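Local coordinates for protein sesquisabinene B synthase 2 (Santalum album, PDB 6A2A) that probably converts farnesyl diphosphate into the sesquiterpene sesquisabinene B, in a magnesium- or manganese-dependent reaction of the plant terpene synthase family, at residues A[135-140]-A[172-177]; A[372-377]-A[432-437]. All blocks are in the same frame, centred on the assembly; numbering follows the deposited sequence.

Contact 1: A[135-140]-A[172-177]; sequences GIFVPQ and LGWEGE
Glu177 faces two partners from the 135-140 loop: the amide of Gln140 lies along its backbone and CB, and the ring of Phe137 turns its edge to the carboxylate. The Gln140 side chain leaves through the cramped position between backbone N and carbonyl carbon (chi1 62°) and then runs extended, which lays CD 3.6 Å from Glu177 CA. No hydrogen bond joins the two residues directly; the Gln140 amide bonds instead to the start of helix 178-192, OE1 taking the N-H of Ile179 and NE2 reaching Asp178 OD1. A water spans the gap between the segments, accepting from Gln140 N and donating to Glu177 OE2 at 2.6 Å. Glu177 sits at the N-cap of that helix and closes a type II beta turn that begins at Trp174, all within the helical N-terminal domain of a plant terpene synthase. Its OE1 reaches back across the turn to accept from Trp174 N at 2.8 Å, on the anti side but tilted out of the carboxylate plane, while OE2 also forms a salt bridge with Arg132 of helix 121-133. Phe137 CZ is 4.0 Å from Glu177 OE2. With CG anti to the backbone N (chi1 -173°), the same ring carries CE1 over one face of Trp174, 3.6 Å from CH2, the planes inclined at 50°. Arg132 makes a cation-pi contact with Trp174.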
ATOM      1  N   GLY A 135      12.467  28.417 -25.312  1.00 28.04           N
ATOM      2  CA  GLY A 135      13.914  28.415 -25.281  1.00 32.23           C
ATOM      3  C   GLY A 135      14.520  29.153 -26.466  1.00 34.85           C
ATOM      4  O   GLY A 135      15.723  29.008 -26.750  1.00 32.20           O
ATOM      5  N   ILE A 136      13.707  29.970 -27.123  1.00 29.34           N
ATOM      6  CA  ILE A 136      14.131  30.743 -28.307  1.00 31.73           C
ATOM      7  C   ILE A 136      14.086  32.216 -27.916  1.00 28.92           C
ATOM      8  O   ILE A 136      13.004  32.786 -27.612  1.00 32.07           O
ATOM      9  CB  ILE A 136      13.257  30.382 -29.525  1.00 32.57           C
ATOM     10  CG1 ILE A 136      13.473  28.950 -29.991  1.00 35.65           C
ATOM     11  CG2 ILE A 136      13.495  31.361 -30.660  1.00 37.70           C
ATOM     12  CD1 ILE A 136      12.342  28.399 -30.804  1.00 35.64           C
ATOM     13  N   PHE A 137      15.259  32.847 -27.837  1.00 25.79           N
ATOM     14  CA  PHE A 137      15.379  34.143 -27.309  1.00 27.79           C
ATOM     15  C   PHE A 137      14.770  35.189 -28.259  1.00 31.37           C
ATOM     16  O   PHE A 137      14.911  35.077 -29.477  1.00 33.48           O
ATOM     17  CB  PHE A 137      16.846  34.520 -27.120  1.00 28.62           C
ATOM     18  CG  PHE A 137      17.034  35.821 -26.410  1.00 28.44           C
ATOM     19  CD1 PHE A 137      16.779  35.907 -25.051  1.00 28.66           C
ATOM     20  CD2 PHE A 137      17.378  36.979 -27.083  1.00 30.65           C
ATOM     21  CE1 PHE A 137      16.911  37.111 -24.387  1.00 28.13           C
ATOM     22  CE2 PHE A 137      17.517  38.180 -26.406  1.00 29.16           C
ATOM     23  CZ  PHE A 137      17.284  38.243 -25.057  1.00 31.67           C
ATOM     24  N   VAL A 138      14.103  36.165 -27.666  1.00 26.69           N
ATOM     25  CA  VAL A 138      13.563  37.337 -28.337  1.00 28.83           C
ATOM     26  C   VAL A 138      13.917  38.472 -27.420  1.00 27.86           C
ATOM     27  O   VAL A 138      13.686  38.334 -26.242  1.00 30.04           O
ATOM     28  CB  VAL A 138      12.039  37.277 -28.561  1.00 25.84           C
ATOM     29  CG1 VAL A 138      11.541  38.550 -29.217  1.00 26.75           C
ATOM     30  CG2 VAL A 138      11.626  36.088 -29.387  1.00 23.62           C
ATOM     31  N   PRO A 139      14.507  39.551 -27.930  1.00 28.91           N
ATOM     32  CA  PRO A 139      14.922  40.655 -27.132  1.00 28.11           C
ATOM     33  C   PRO A 139      13.753  41.529 -26.657  1.00 27.97           C
ATOM     34  O   PRO A 139      12.724  41.602 -27.341  1.00 30.92           O
ATOM     35  CB  PRO A 139      15.840  41.510 -28.021  1.00 30.86           C
ATOM     36  CG  PRO A 139      15.444  41.137 -29.396  1.00 32.45           C
ATOM     37  CD  PRO A 139      14.910  39.733 -29.332  1.00 31.38           C
ATOM     38  N   GLN A 140      13.919  42.159 -25.529  1.00 24.56           N
ATOM     39  CA  GLN A 140      12.894  43.047 -24.985  1.00 26.57           C
ATOM     40  C   GLN A 140      12.718  44.250 -25.927  1.00 30.27           C
ATOM     41  O   GLN A 140      11.712  44.917 -25.877  1.00 30.44           O
ATOM     42  CB  GLN A 140      13.208  43.605 -23.606  1.00 27.83           C
ATOM     43  CG  GLN A 140      14.453  44.485 -23.514  1.00 29.15           C
ATOM     44  CD  GLN A 140      14.574  45.279 -22.248  1.00 31.11           C
ATOM     45  OE1 GLN A 140      13.720  45.259 -21.362  1.00 30.62           O
ATOM     46  NE2 GLN A 140      15.660  46.027 -22.144  1.00 29.97           N
ATOM     47  N   LEU A 172       7.715  36.746 -18.759  1.00 17.51           N
ATOM     48  CA  LEU A 172       8.797  35.906 -19.294  1.00 19.40           C
ATOM     49  C   LEU A 172      10.126  36.682 -19.276  1.00 19.83           C
ATOM     50  O   LEU A 172      11.132  36.186 -19.766  1.00 21.80           O
ATOM     51  CB  LEU A 172       8.451  35.385 -20.688  1.00 19.17           C
ATOM     52  CG  LEU A 172       7.732  34.050 -20.783  1.00 19.31           C
ATOM     53  CD1 LEU A 172       8.616  32.907 -20.326  1.00 21.93           C
ATOM     54  CD2 LEU A 172       6.390  34.082 -20.045  1.00 19.45           C
ATOM     55  N   GLY A 173      10.104  37.861 -18.724  1.00 17.85           N
ATOM     56  CA  GLY A 173      11.259  38.750 -18.637  1.00 22.02           C
ATOM     57  C   GLY A 173      12.330  38.266 -17.653  1.00 23.56           C
ATOM     58  O   GLY A 173      12.097  37.432 -16.769  1.00 21.16           O
ATOM     59  N   TRP A 174      13.513  38.833 -17.850  1.00 23.77           N
ATOM     60  CA  TRP A 174      14.731  38.543 -17.030  1.00 24.53           C
ATOM     61  C   TRP A 174      15.168  39.785 -16.274  1.00 21.85           C
ATOM     62  O   TRP A 174      14.651  40.911 -16.436  1.00 23.17           O
ATOM     63  CB  TRP A 174      15.900  38.039 -17.907  1.00 21.34           C
ATOM     64  CG  TRP A 174      15.692  36.850 -18.771  1.00 21.66           C
ATOM     65  CD1 TRP A 174      14.628  35.973 -18.799  1.00 20.46           C
ATOM     66  CD2 TRP A 174      16.627  36.369 -19.737  1.00 23.95           C
ATOM     67  NE1 TRP A 174      14.865  34.995 -19.709  1.00 22.18           N
ATOM     68  CE2 TRP A 174      16.051  35.257 -20.350  1.00 22.69           C
ATOM     69  CE3 TRP A 174      17.890  36.803 -20.173  1.00 27.63           C
ATOM     70  CZ2 TRP A 174      16.714  34.508 -21.315  1.00 27.02           C
ATOM     71  CZ3 TRP A 174      18.546  36.060 -21.126  1.00 25.23           C
ATOM     72  CH2 TRP A 174      17.969  34.938 -21.692  1.00 27.51           C
ATOM     73  N   GLU A 175      16.129  39.637 -15.351  1.00 23.50           N
ATOM     74  CA  GLU A 175      16.615  40.806 -14.675  1.00 23.61           C
ATOM     75  C   GLU A 175      17.271  41.726 -15.738  1.00 21.55           C
ATOM     76  O   GLU A 175      17.792  41.237 -16.740  1.00 24.97           O
ATOM     77  CB  GLU A 175      17.622  40.491 -13.550  1.00 26.49           C
ATOM     78  CG  GLU A 175      17.051  39.794 -12.328  1.00 26.73           C
ATOM     79  CD  GLU A 175      18.102  39.642 -11.221  1.00 26.26           C
ATOM     80  OE1 GLU A 175      19.052  38.886 -11.428  1.00 26.97           O
ATOM     81  OE2 GLU A 175      18.027  40.357 -10.245  1.00 32.25           O
ATOM     82  N   GLY A 176      17.338  42.984 -15.425  1.00 25.24           N
ATOM     83  CA  GLY A 176      17.916  44.006 -16.347  1.00 25.53           C
ATOM     84  C   GLY A 176      17.093  44.232 -17.604  1.00 28.73           C
ATOM     85  O   GLY A 176      17.571  44.901 -18.512  1.00 30.29           O
ATOM     86  N   GLU A 177      15.878  43.683 -17.726  1.00 26.05           N
ATOM     87  CA  GLU A 177      15.065  43.946 -18.922  1.00 25.10           C
ATOM     88  C   GLU A 177      13.942  44.917 -18.540  1.00 29.03           C
ATOM     89  O   GLU A 177      12.742  44.555 -18.336  1.00 29.20           O
ATOM     90  CB  GLU A 177      14.591  42.648 -19.558  1.00 24.29           C
ATOM     91  CG  GLU A 177      15.686  41.776 -20.120  1.00 22.85           C
ATOM     92  CD  GLU A 177      15.226  40.524 -20.783  1.00 23.51           C
ATOM     93  OE1 GLU A 177      14.245  39.901 -20.280  1.00 26.02           O
ATOM     94  OE2 GLU A 177      15.829  40.125 -21.828  1.00 26.22           O
TER
HETATM   95  O   HOH W   1      16.273  41.536 -24.022  1.00 27.82           O

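Contact 2: A[372-377]-A[432-437]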
ATOM      1  N   ARG A 372      15.611   2.327  -9.670  1.00 34.43           N
ATOM      2  CA  ARG A 372      16.547   3.274 -10.241  1.00 34.96           C
ATOM      3  C   ARG A 372      17.982   2.810  -9.984  1.00 30.32           C
ATOM      4  O   ARG A 372      18.887   3.494 -10.415  1.00 34.41           O
ATOM      5  CB  ARG A 372      16.330   4.687  -9.664  1.00 31.68           C
ATOM      6  CG  ARG A 372      14.915   5.266  -9.758  1.00 31.44           C
ATOM      7  CD  ARG A 372      14.327   5.360 -11.163  1.00 34.94           C
ATOM      8  NE  ARG A 372      14.910   6.429 -11.944  1.00 31.29           N
ATOM      9  CZ  ARG A 372      14.910   6.481 -13.266  1.00 36.38           C
ATOM     10  NH1 ARG A 372      14.159   5.635 -13.935  1.00 34.61           N
ATOM     11  NH2 ARG A 372      15.676   7.360 -13.914  1.00 30.41           N
ATOM     12  N   GLY A 373      18.163   1.716  -9.230  1.00 33.90           N
ATOM     13  CA  GLY A 373      19.445   1.085  -8.865  1.00 32.30           C
ATOM     14  C   GLY A 373      20.233   1.772  -7.755  1.00 37.49           C
ATOM     15  O   GLY A 373      21.383   1.422  -7.506  1.00 33.28           O
ATOM     16  N   PHE A 374      19.641   2.716  -7.033  1.00 29.43           N
ATOM     17  CA  PHE A 374      20.424   3.501  -6.096  1.00 28.25           C
ATOM     18  C   PHE A 374      19.637   3.619  -4.796  1.00 29.32           C
ATOM     19  O   PHE A 374      18.464   3.945  -4.865  1.00 24.87           O
ATOM     20  CB  PHE A 374      20.707   4.879  -6.693  1.00 27.70           C
ATOM     21  CG  PHE A 374      21.385   5.855  -5.766  1.00 28.93           C
ATOM     22  CD1 PHE A 374      22.744   5.810  -5.541  1.00 29.20           C
ATOM     23  CD2 PHE A 374      20.642   6.804  -5.083  1.00 29.32           C
ATOM     24  CE1 PHE A 374      23.355   6.672  -4.641  1.00 29.98           C
ATOM     25  CE2 PHE A 374      21.253   7.660  -4.193  1.00 31.36           C
ATOM     26  CZ  PHE A 374      22.612   7.598  -3.982  1.00 31.73           C
ATOM     27  N   ASN A 375      20.293   3.392  -3.666  1.00 27.32           N
ATOM     28  CA  ASN A 375      19.607   3.420  -2.369  1.00 27.98           C
ATOM     29  C   ASN A 375      19.408   4.877  -1.945  1.00 22.30           C
ATOM     30  O   ASN A 375      20.339   5.550  -1.615  1.00 23.01           O
ATOM     31  CB  ASN A 375      20.390   2.663  -1.299  1.00 26.50           C
ATOM     32  CG  ASN A 375      19.780   2.766   0.086  1.00 29.69           C
ATOM     33  OD1 ASN A 375      18.643   3.222   0.266  1.00 25.36           O
ATOM     34  ND2 ASN A 375      20.533   2.298   1.069  1.00 29.13           N
ATOM     35  N   GLY A 376      18.170   5.320  -1.975  1.00 23.51           N
ATOM     36  CA  GLY A 376      17.861   6.705  -1.644  1.00 20.58           C
ATOM     37  C   GLY A 376      17.546   6.930  -0.186  1.00 21.45           C
ATOM     38  O   GLY A 376      17.166   8.053   0.163  1.00 19.80           O
ATOM     39  N   ILE A 377      17.736   5.936   0.696  1.00 20.97           N
ATOM     40  CA  ILE A 377      17.395   6.194   2.127  1.00 20.88           C
ATOM     41  C   ILE A 377      18.306   7.260   2.747  1.00 20.87           C
ATOM     42  O   ILE A 377      17.807   8.078   3.520  1.00 21.23           O
ATOM     43  CB  ILE A 377      17.377   4.905   2.950  1.00 21.61           C
ATOM     44  CG1 ILE A 377      16.294   3.974   2.395  1.00 22.60           C
ATOM     45  CG2 ILE A 377      17.208   5.237   4.442  1.00 20.95           C
ATOM     46  CD1 ILE A 377      16.187   2.669   3.136  1.00 22.60           C
ATOM     47  N   GLU A 432      18.296  10.393 -14.324  1.00 29.47           N
ATOM     48  CA  GLU A 432      18.966   9.175 -14.852  1.00 31.96           C
ATOM     49  C   GLU A 432      20.264   8.948 -14.071  1.00 30.01           C
ATOM     50  O   GLU A 432      21.008   9.879 -13.841  1.00 26.99           O
ATOM     51  CB  GLU A 432      19.272   9.319 -16.352  1.00 38.04           C
ATOM     52  CG  GLU A 432      18.040   9.230 -17.245  1.00 42.53           C
ATOM     53  CD  GLU A 432      17.051   8.092 -16.978  1.00 47.97           C
ATOM     54  OE1 GLU A 432      15.865   8.387 -16.691  1.00 58.47           O
ATOM     55  OE2 GLU A 432      17.453   6.908 -17.070  1.00 57.80           O
ATOM     56  N   ASN A 433      20.507   7.719 -13.649  1.00 28.03           N
ATOM     57  CA  ASN A 433      21.770   7.350 -12.967  1.00 31.85           C
ATOM     58  C   ASN A 433      22.018   8.184 -11.697  1.00 28.55           C
ATOM     59  O   ASN A 433      23.020   8.893 -11.601  1.00 30.88           O
ATOM     60  CB  ASN A 433      22.948   7.485 -13.934  1.00 38.20           C
ATOM     61  CG  ASN A 433      22.756   6.653 -15.185  1.00 49.20           C
ATOM     62  OD1 ASN A 433      22.496   5.451 -15.096  1.00 58.14           O
ATOM     63  ND2 ASN A 433      22.851   7.289 -16.344  1.00 53.50           N
ATOM     64  N   PRO A 434      21.140   8.092 -10.712  1.00 28.32           N
ATOM     65  CA  PRO A 434      21.360   8.840  -9.522  1.00 28.34           C
ATOM     66  C   PRO A 434      22.609   8.349  -8.786  1.00 33.31           C
ATOM     67  O   PRO A 434      22.831   7.155  -8.793  1.00 33.13           O
ATOM     68  CB  PRO A 434      20.144   8.598  -8.627  1.00 29.16           C
ATOM     69  CG  PRO A 434      19.588   7.294  -9.130  1.00 29.50           C
ATOM     70  CD  PRO A 434      19.927   7.285 -10.599  1.00 28.64           C
ATOM     71  N   THR A 435      23.326   9.281  -8.166  1.00 30.31           N
ATOM     72  CA  THR A 435      24.552   9.063  -7.402  1.00 31.43           C
ATOM     73  C   THR A 435      24.523   9.964  -6.183  1.00 32.60           C
ATOM     74  O   THR A 435      23.819  10.978  -6.168  1.00 28.52           O
ATOM     75  CB  THR A 435      25.817   9.402  -8.206  1.00 32.92           C
ATOM     76  OG1 THR A 435      25.917  10.800  -8.471  1.00 29.19           O
ATOM     77  CG2 THR A 435      25.881   8.705  -9.541  1.00 32.10           C
ATOM     78  N   LYS A 436      25.307   9.615  -5.171  1.00 26.06           N
ATOM     79  CA  LYS A 436      25.466  10.496  -4.044  1.00 30.09           C
ATOM     80  C   LYS A 436      25.920  11.883  -4.495  1.00 26.26           C
ATOM     81  O   LYS A 436      25.454  12.873  -3.935  1.00 25.89           O
ATOM     82  CB  LYS A 436      26.464   9.972  -3.010  1.00 30.22           C
ATOM     83  CG  LYS A 436      26.536  10.839  -1.775  1.00 33.00           C
ATOM     84  CD  LYS A 436      27.163  10.167  -0.582  1.00 38.64           C
ATOM     85  CE  LYS A 436      27.369  11.119   0.568  1.00 40.58           C
ATOM     86  NZ  LYS A 436      28.267  12.226   0.171  1.00 45.94           N
ATOM     87  N   GLU A 437      26.890  11.979  -5.404  1.00 25.85           N
ATOM     88  CA  GLU A 437      27.397  13.307  -5.750  1.00 27.18           C
ATOM     89  C   GLU A 437      26.292  14.142  -6.412  1.00 23.32           C
ATOM     90  O   GLU A 437      26.216  15.352  -6.142  1.00 23.07           O
ATOM     91  CB  GLU A 437      28.588  13.242  -6.705  1.00 31.90           C
ATOM     92  CG  GLU A 437      29.828  12.649  -6.069  1.00 37.55           C
ATOM     93  CD  GLU A 437      29.660  11.176  -5.702  1.00 41.18           C
ATOM     94  OE1 GLU A 437      29.158  10.417  -6.556  1.00 43.03           O
ATOM     95  OE2 GLU A 437      29.963  10.813  -4.538  1.00 50.76           O
TER
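Phe374 packs against Pro434 where two helix-to-helix connections of the all-helical, metal-binding terpene synthase domain meet: the turn between helices 348-372 and 377-400, and the approach to helix 436-443. This is the tight part. Phe374 CB lies 3.6 Å from Pro434 CG, and the two side chains lie alongside, running opposite ways. A chi1 of 174° swings the Phe374 ring opposite its own amide nitrogen, beside the carbonyl, and brings one face under Pro434 C and Thr435 N; Pro434 C stands 4.1 Å above the ring plane, nearer the ring's margin than its centre. Farther out, Lys436 N lies obliquely to the ring, 3.6 Å from Phe374 CZ, at the first turn of the helix that Thr435 N-caps through OG1 to Lys438 N. The proline ring also rests against the end of helix 348-372, its CD 3.9 Å from Arg372 O.

Toward solvent the contact thins to a single ionic link. Arg372, bent at chi2 and chi3, turns its guanidinium back toward exposed Glu432, and NH2 also donates to Val431 O, two acceptors that probably steady the group. The guanidinium and carboxylate planes stand 81° apart. Arg372 NH2 donates to Glu432 OE1 over 3.0 Å at an N-H...O angle of 152°, with OE1 close to the guanidinium plane but the nitrogen well above that of the carboxylate.

How the contacts relate
Contact 1 comes first along the chain, in the N-terminal domain; contact 2 follows, in the metal-binding domain. Their centres are 35 Å apart and their nearest atoms about 21 Å, so they do not touch, and they share no helix. Both are surface contacts between interhelical connections, away from the magnesium ligands Asp316, Asp320, Glu394 and Asn460. Their surroundings differ. In contact 1, Trp174 packs on Asn508 and Lys509 at the end of helix 489-510, so it lies where the N-terminal domain meets the C-terminal part of the chain. Contact 2 lies at the dimer side of the metal-binding domain, beside the second subunit, whose Asp344 accepts a hydrogen bond from Asn375 ND2.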